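DNA repair protein RAD2 (Saccharomyces cerevisiae, PDB 4Q0W) is a magnesium-binding single-stranded DNA endonuclease essential for the incision step in excision repair of damaged DNA. Local coordinates at residues N51-G56 with K152-L157. Numbering follows the deposited sequence.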
loop_
_atom_site.group_PDB
_atom_site.type_symbol
_atom_site.label_atom_id
_atom_site.label_comp_id
_atom_site.label_asym_id
_atom_site.label_seq_id
_atom_site.Cartn_x
_atom_site.Cartn_y
_atom_site.Cartn_z
ATOM N N ASN A 51 23.382 9.444 29.080
ATOM C CA ASN A 51 22.938 8.364 29.957
ATOM C C ASN A 51 21.434 8.049 29.900
ATOM O O ASN A 51 20.849 7.596 30.885
ATOM C CB ASN A 51 23.399 8.620 31.401
ATOM C CG ASN A 51 24.903 8.423 31.588
ATOM O OD1 ASN A 51 25.520 7.561 30.956
ATOM N ND2 ASN A 51 25.493 9.220 32.471
ATOM N N SER A 52 20.821 8.280 28.744
ATOM C CA SER A 52 19.407 7.971 28.537
ATOM C C SER A 52 19.117 6.489 28.762
ATOM O O SER A 52 17.984 6.111 29.081
ATOM C CB SER A 52 18.985 8.355 27.117
ATOM O OG SER A 52 19.620 7.515 26.167
ATOM N N HIS A 53 20.134 5.650 28.585
ATOM C CA HIS A 53 19.981 4.229 28.875
ATOM C C HIS A 53 19.751 3.991 30.369
ATOM O O HIS A 53 19.030 3.065 30.752
ATOM C CB HIS A 53 21.200 3.449 28.402
ATOM C CG HIS A 53 22.470 3.837 29.096
ATOM N ND1 HIS A 53 22.997 5.109 29.030
ATOM C CD2 HIS A 53 23.322 3.116 29.864
ATOM C CE1 HIS A 53 24.116 5.156 29.733
ATOM N NE2 HIS A 53 24.333 3.962 30.253
ATOM N N ILE A 54 20.368 4.822 31.208
ATOM C CA ILE A 54 20.168 4.717 32.652
ATOM C C ILE A 54 18.780 5.220 33.023
ATOM O O ILE A 54 18.048 4.554 33.752
ATOM C CB ILE A 54 21.229 5.515 33.440
ATOM C CG1 ILE A 54 22.634 5.051 33.057
ATOM C CG2 ILE A 54 21.002 5.383 34.957
ATOM C CD1 ILE A 54 22.967 3.669 33.541
ATOM N N THR A 55 18.426 6.398 32.518
ATOM C CA THR A 55 17.111 6.976 32.764
ATOM C C THR A 55 16.017 6.010 32.295
ATOM O O THR A 55 15.044 5.760 33.011
ATOM C CB THR A 55 16.950 8.323 32.026
ATOM O OG1 THR A 55 17.945 9.241 32.493
ATOM C CG2 THR A 55 15.576 8.921 32.268
ATOM N N GLY A 56 16.200 5.459 31.096
ATOM C CA GLY A 56 15.237 4.547 30.501
ATOM C C GLY A 56 15.060 3.283 31.317
ATOM O O GLY A 56 13.936 2.925 31.666
ATOM N N LYS A 152 27.316 -2.766 31.117
ATOM C CA LYS A 152 27.769 -2.957 32.492
ATOM C C LYS A 152 27.026 -2.034 33.454
ATOM O O LYS A 152 26.704 -2.429 34.577
ATOM C CB LYS A 152 29.282 -2.737 32.601
ATOM C CG LYS A 152 30.116 -3.917 32.121
ATOM N N GLU A 153 26.757 -0.812 33.004
ATOM C CA GLU A 153 26.055 0.185 33.806
ATOM C C GLU A 153 24.621 -0.221 34.147
ATOM O O GLU A 153 24.199 -0.139 35.307
ATOM C CB GLU A 153 26.054 1.541 33.090
ATOM C CG GLU A 153 27.355 2.341 33.287
ATOM C CD GLU A 153 27.545 3.436 32.248
ATOM O OE1 GLU A 153 28.558 4.155 32.338
ATOM O OE2 GLU A 153 26.690 3.571 31.337
ATOM N N VAL A 154 23.865 -0.642 33.137
ATOM C CA VAL A 154 22.480 -1.025 33.383
ATOM C C VAL A 154 22.458 -2.288 34.235
ATOM O O VAL A 154 21.572 -2.465 35.074
ATOM C CB VAL A 154 21.648 -1.177 32.072
ATOM C CG1 VAL A 154 21.606 0.134 31.324
ATOM C CG2 VAL A 154 22.213 -2.265 31.183
ATOM N N GLN A 155 23.455 -3.149 34.066
ATOM C CA GLN A 155 23.490 -4.354 34.881
ATOM C C GLN A 155 23.855 -4.037 36.336
ATOM O O GLN A 155 23.387 -4.703 37.255
ATOM C CB GLN A 155 24.414 -5.407 34.275
ATOM C CG GLN A 155 23.841 -6.012 32.990
ATOM C CD GLN A 155 24.865 -6.820 32.209
ATOM O OE1 GLN A 155 26.049 -6.851 32.556
ATOM N NE2 GLN A 155 24.412 -7.477 31.149
ATOM N N GLU A 156 24.682 -3.017 36.542
ATOM C CA GLU A 156 24.995 -2.573 37.902
ATOM C C GLU A 156 23.723 -2.020 38.546
ATOM O O GLU A 156 23.421 -2.312 39.697
ATOM C CB GLU A 156 26.102 -1.513 37.890
ATOM C CG GLU A 156 26.435 -0.921 39.270
ATOM C CD GLU A 156 26.970 -1.954 40.240
ATOM O OE1 GLU A 156 27.565 -2.954 39.784
ATOM O OE2 GLU A 156 26.790 -1.774 41.465
ATOM N N LEU A 157 22.976 -1.229 37.786
ATOM C CA LEU A 157 21.703 -0.707 38.258
ATOM C C LEU A 157 20.789 -1.850 38.677
ATOM O O LEU A 157 20.242 -1.848 39.796
ATOM C CB LEU A 157 21.047 0.144 37.176
ATOM C CG LEU A 157 19.680 0.751 37.502
ATOM C CD1 LEU A 157 19.752 1.646 38.737
ATOM C CD2 LEU A 157 19.162 1.526 36.320
#
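His53 and Glu153 illustrate how one polar bond can tie together two helices that otherwise meet mainly through apolar contacts. NE2 of His53 donates to OE2 of Glu153 over 2.6 Å, with the oxygen close to the ring plane and approached nearly along its own C-O bond. Ring and carboxylate lie almost flat with one another, 26° apart, although the two side chains cross at about a right angle. With chi1 at 63°, on a CB that already points toward helix 148-160, the imidazole turns its NE2 edge to Glu153, and CG1 of Ile54 lies over one face, displaced toward the rim. Val154 reaches the ring edge, its CG1 lying 3.7 Å from CD2 of His53. The segments, on helices 52-66 and 148-160, run in nearly the same direction, 27° apart, and join the N-domain to the I-domain of the XPG/RAD2 nuclease core. Were an alanine to stand in place of His53, the Glu153 carboxylate would probably lose its mate across the interface and be freer to turn. CD1 of Ile54 also packs 3.8 Å from CB of Glu153. Farther along, Leu157 brings CD2 to 4.1 Å from the backbone O of Ile54, while helix 336-347 adds Phe342 against Ile54 and Leu339 against Leu157.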